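Local coordinates for flap endonuclease 1 (Desulfurococcus amylolyticus, PDB 3ORY), which probably cuts single-stranded 5' flaps from branched DNA, as flap endonucleases of the XPG family do in replication and repair, at residues Tyr43-Gln55 / Arg67-Thr79. Numbering follows the deposited sequence.
Sequences YNALYQFLAAIRQ and RITSHLSGLFYRT
Phe49 lays its ring flat on the backbone of helix 70-79 at Gly74, and the middle of the helix crossing is built round it. The CA of Gly74 stands 3.7 Å from the centroid of the Phe49 ring and 20° off its normal, a CH-pi contact over the face. Leu75 N covers the same face nearer the rim, while Ala45 O, one turn back in the ring's own helix, lies over the other. With no side chain at Gly74, the ring reaches the main chain itself, and the short helix axes close to 7.6 Å, their directions 111° apart.

Apolar groups gather round the outer part of the ring. Leu75 CD1 meets Phe49 CE2 at 3.9 Å, and the CB and CG of Arg78 lie against CE1 and CZ, the bent Arg78 chain carrying its guanidinium on to Ser205 O. Farther along, Leu50 CD2 touches Ile68 CG2 at 3.8 Å, the two side chains crossing at about a right angle, and also packs on His71 CB. Met145 of helix 143-156 touches both Leu50 and His71.

Polar contacts gather where helix 43-52 ends. Ser70 OG donates to Ile53 O at 2.7 Å, tilted 27° from the carbonyl plane; Leu61 N bonds to the same hydroxyl. Arg54 folds back side-on, its NE and NH2 each 2.9 Å from Leu50 O, a two-nitrogen grip on a carbonyl of the last helical turn.

The pair belongs to the parallel alpha/beta core of the XPG N-terminal, PIN-like domain: helix 42-52 follows strand 37-41, and helix 70-84 leads into the parallel neighbour 88-93, completing a beta-alpha-beta connection built with two steeply crossed helices.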
# COMPACT_ATOMS: atom_id res chain seq x y z
N TYR A 43 -4.71 1.17 4.65
CA TYR A 43 -4.82 -0.30 4.53
C TYR A 43 -3.62 -0.88 3.80
O TYR A 43 -3.08 -1.90 4.21
CB TYR A 43 -6.14 -0.73 3.85
CG TYR A 43 -7.40 -0.53 4.69
CD1 TYR A 43 -7.37 0.19 5.88
CD2 TYR A 43 -8.63 -1.05 4.26
CE1 TYR A 43 -8.53 0.38 6.64
CE2 TYR A 43 -9.79 -0.87 5.02
CZ TYR A 43 -9.73 -0.15 6.20
OH TYR A 43 -10.87 0.05 6.95
N ASN A 44 -3.19 -0.22 2.72
CA ASN A 44 -2.07 -0.76 1.95
C ASN A 44 -0.80 -0.80 2.79
O ASN A 44 -0.07 -1.79 2.76
CB ASN A 44 -1.82 0.03 0.66
CG ASN A 44 -1.05 -0.76 -0.35
OD1 ASN A 44 -1.64 -1.45 -1.20
ND2 ASN A 44 0.28 -0.70 -0.27
N ALA A 45 -0.54 0.28 3.53
CA ALA A 45 0.62 0.31 4.42
C ALA A 45 0.55 -0.79 5.47
O ALA A 45 1.53 -1.47 5.71
CB ALA A 45 0.77 1.70 5.10
N LEU A 46 -0.62 -0.98 6.08
CA LEU A 46 -0.75 -2.00 7.12
C LEU A 46 -0.52 -3.40 6.55
O LEU A 46 0.09 -4.24 7.20
CB LEU A 46 -2.11 -1.91 7.84
CG LEU A 46 -2.34 -0.60 8.61
CD1 LEU A 46 -3.73 -0.56 9.28
CD2 LEU A 46 -1.26 -0.35 9.64
N TYR A 47 -1.00 -3.64 5.33
CA TYR A 47 -0.73 -4.89 4.63
C TYR A 47 0.76 -5.09 4.34
O TYR A 47 1.27 -6.21 4.47
CB TYR A 47 -1.57 -4.99 3.34
CG TYR A 47 -2.92 -5.65 3.60
CD1 TYR A 47 -2.99 -6.95 4.12
CD2 TYR A 47 -4.11 -4.97 3.35
CE1 TYR A 47 -4.20 -7.56 4.37
CE2 TYR A 47 -5.36 -5.59 3.61
CZ TYR A 47 -5.38 -6.88 4.11
OH TYR A 47 -6.58 -7.50 4.37
N GLN A 48 1.45 -4.01 3.95
CA GLN A 48 2.90 -4.09 3.72
C GLN A 48 3.64 -4.50 5.00
O GLN A 48 4.51 -5.38 4.95
CB GLN A 48 3.48 -2.79 3.18
CG GLN A 48 2.91 -2.33 1.84
CD GLN A 48 2.75 -3.46 0.82
OE1 GLN A 48 3.64 -4.31 0.65
NE2 GLN A 48 1.62 -3.46 0.13
N PHE A 49 3.28 -3.87 6.11
CA PHE A 49 3.89 -4.18 7.41
C PHE A 49 3.60 -5.61 7.86
O PHE A 49 4.47 -6.31 8.40
CB PHE A 49 3.42 -3.19 8.48
CG PHE A 49 3.70 -1.75 8.14
CD1 PHE A 49 4.87 -1.38 7.49
CD2 PHE A 49 2.80 -0.75 8.52
CE1 PHE A 49 5.14 -0.03 7.17
CE2 PHE A 49 3.06 0.60 8.22
CZ PHE A 49 4.23 0.96 7.55
N LEU A 50 2.37 -6.06 7.62
CA LEU A 50 1.98 -7.43 7.94
C LEU A 50 2.84 -8.45 7.21
O LEU A 50 3.21 -9.48 7.78
CB LEU A 50 0.48 -7.66 7.65
CG LEU A 50 -0.52 -7.07 8.64
CD1 LEU A 50 -1.96 -7.21 8.11
CD2 LEU A 50 -0.39 -7.74 10.01
N ALA A 51 3.18 -8.16 5.95
CA ALA A 51 3.97 -9.06 5.13
C ALA A 51 5.48 -8.92 5.37
O ALA A 51 6.22 -9.91 5.30
CB ALA A 51 3.65 -8.85 3.64
N ALA A 52 5.95 -7.70 5.62
CA ALA A 52 7.40 -7.43 5.64
C ALA A 52 8.05 -7.56 7.02
O ALA A 52 9.25 -7.85 7.12
CB ALA A 52 7.70 -6.05 5.03
N ILE A 53 7.27 -7.35 8.07
CA ILE A 53 7.81 -7.38 9.42
C ILE A 53 7.52 -8.72 10.09
O ILE A 53 6.38 -9.03 10.43
CB ILE A 53 7.35 -6.15 10.23
CG1 ILE A 53 7.87 -4.88 9.53
CG2 ILE A 53 7.88 -6.21 11.66
CD1 ILE A 53 7.09 -3.67 9.82
N ARG A 54 8.58 -9.51 10.24
CA ARG A 54 8.49 -10.91 10.66
C ARG A 54 9.62 -11.28 11.61
O ARG A 54 10.67 -10.65 11.62
CB ARG A 54 8.54 -11.83 9.43
CG ARG A 54 7.34 -11.68 8.47
CD ARG A 54 6.06 -12.17 9.13
NE ARG A 54 4.86 -11.85 8.36
CZ ARG A 54 4.05 -12.75 7.81
NH1 ARG A 54 4.29 -14.05 7.92
NH2 ARG A 54 2.98 -12.33 7.14
N GLN A 55 9.38 -12.31 12.42
CA GLN A 55 10.43 -12.94 13.22
C GLN A 55 11.45 -13.57 12.26
O GLN A 55 11.15 -13.70 11.06
CB GLN A 55 9.80 -13.98 14.18
CG GLN A 55 8.89 -13.36 15.26
CD GLN A 55 8.23 -14.39 16.19
OE1 GLN A 55 7.03 -14.31 16.47
NE2 GLN A 55 9.01 -15.34 16.68
N ARG A 67 -1.58 -12.25 19.92
CA ARG A 67 -2.07 -11.38 18.84
C ARG A 67 -0.95 -10.85 17.93
O ARG A 67 0.13 -10.48 18.41
CB ARG A 67 -2.87 -10.21 19.41
CG ARG A 67 -4.09 -10.63 20.22
CD ARG A 67 -4.72 -9.45 20.94
NE ARG A 67 -3.76 -8.81 21.85
CZ ARG A 67 -4.10 -7.97 22.83
NH1 ARG A 67 -5.37 -7.67 23.03
NH2 ARG A 67 -3.16 -7.45 23.61
N ILE A 68 -1.22 -10.81 16.62
CA ILE A 68 -0.27 -10.27 15.64
C ILE A 68 -0.00 -8.79 15.91
O ILE A 68 -0.92 -8.03 16.17
CB ILE A 68 -0.74 -10.52 14.18
CG1 ILE A 68 -0.82 -12.03 13.91
CG2 ILE A 68 0.19 -9.82 13.15
CD1 ILE A 68 -1.45 -12.42 12.56
N THR A 69 1.27 -8.39 15.89
CA THR A 69 1.63 -6.99 16.15
C THR A 69 2.46 -6.37 15.04
O THR A 69 2.84 -5.20 15.12
CB THR A 69 2.39 -6.83 17.48
OG1 THR A 69 3.51 -7.70 17.46
CG2 THR A 69 1.50 -7.18 18.68
N SER A 70 2.72 -7.15 13.98
CA SER A 70 3.55 -6.72 12.84
C SER A 70 3.13 -5.36 12.26
O SER A 70 3.98 -4.55 11.89
CB SER A 70 3.55 -7.78 11.73
OG SER A 70 4.28 -8.94 12.14
N HIS A 71 1.82 -5.13 12.19
CA HIS A 71 1.26 -3.92 11.59
C HIS A 71 1.57 -2.69 12.44
O HIS A 71 1.85 -1.61 11.90
CB HIS A 71 -0.26 -4.07 11.42
CG HIS A 71 -0.98 -4.35 12.70
ND1 HIS A 71 -0.70 -5.44 13.49
CD2 HIS A 71 -1.98 -3.68 13.32
CE1 HIS A 71 -1.48 -5.43 14.55
NE2 HIS A 71 -2.27 -4.38 14.46
N LEU A 72 1.55 -2.86 13.76
CA LEU A 72 1.86 -1.78 14.69
C LEU A 72 3.35 -1.48 14.74
O LEU A 72 3.74 -0.33 14.87
CB LEU A 72 1.36 -2.11 16.11
CG LEU A 72 -0.14 -2.28 16.27
CD1 LEU A 72 -0.49 -2.74 17.68
CD2 LEU A 72 -0.91 -1.00 15.90
N SER A 73 4.17 -2.52 14.64
CA SER A 73 5.61 -2.37 14.62
C SER A 73 6.06 -1.59 13.38
O SER A 73 6.80 -0.61 13.48
CB SER A 73 6.29 -3.73 14.65
OG SER A 73 7.68 -3.58 14.79
N GLY A 74 5.59 -2.03 12.22
CA GLY A 74 5.80 -1.29 10.97
C GLY A 74 5.32 0.14 11.04
O GLY A 74 6.06 1.07 10.70
N LEU A 75 4.08 0.33 11.48
CA LEU A 75 3.52 1.66 11.53
C LEU A 75 4.35 2.59 12.43
O LEU A 75 4.59 3.74 12.08
CB LEU A 75 2.07 1.63 11.98
CG LEU A 75 1.23 2.90 11.80
CD1 LEU A 75 1.10 3.27 10.33
CD2 LEU A 75 -0.14 2.68 12.39
N PHE A 76 4.76 2.09 13.58
CA PHE A 76 5.59 2.86 14.50
C PHE A 76 6.95 3.22 13.90
O PHE A 76 7.26 4.39 13.69
CB PHE A 76 5.75 2.09 15.82
CG PHE A 76 6.57 2.81 16.86
CD1 PHE A 76 6.15 4.04 17.39
CD2 PHE A 76 7.76 2.25 17.34
CE1 PHE A 76 6.91 4.69 18.38
CE2 PHE A 76 8.52 2.90 18.32
CZ PHE A 76 8.09 4.11 18.84
N TYR A 77 7.74 2.20 13.59
CA TYR A 77 9.13 2.42 13.17
C TYR A 77 9.27 3.08 11.81
O TYR A 77 10.14 3.93 11.62
CB TYR A 77 9.94 1.12 13.26
CG TYR A 77 10.17 0.67 14.69
CD1 TYR A 77 10.99 1.42 15.55
CD2 TYR A 77 9.56 -0.48 15.19
CE1 TYR A 77 11.21 1.01 16.87
CE2 TYR A 77 9.78 -0.89 16.52
CZ TYR A 77 10.59 -0.14 17.35
OH TYR A 77 10.80 -0.53 18.65
N ARG A 78 8.41 2.70 10.86
CA ARG A 78 8.46 3.30 9.52
C ARG A 78 8.02 4.76 9.54
O ARG A 78 8.62 5.59 8.86
CB ARG A 78 7.61 2.49 8.53
CG ARG A 78 7.50 3.10 7.13
CD ARG A 78 8.87 3.20 6.44
NE ARG A 78 9.57 1.91 6.40
CZ ARG A 78 10.54 1.61 5.54
NH1 ARG A 78 10.92 2.49 4.63
NH2 ARG A 78 11.13 0.42 5.59
N THR A 79 6.98 5.07 10.32
CA THR A 79 6.51 6.45 10.42
C THR A 79 7.58 7.35 11.04
O THR A 79 7.77 8.48 10.58
CB THR A 79 5.18 6.58 11.19
OG1 THR A 79 4.18 5.78 10.54
CG2 THR A 79 4.70 8.03 11.23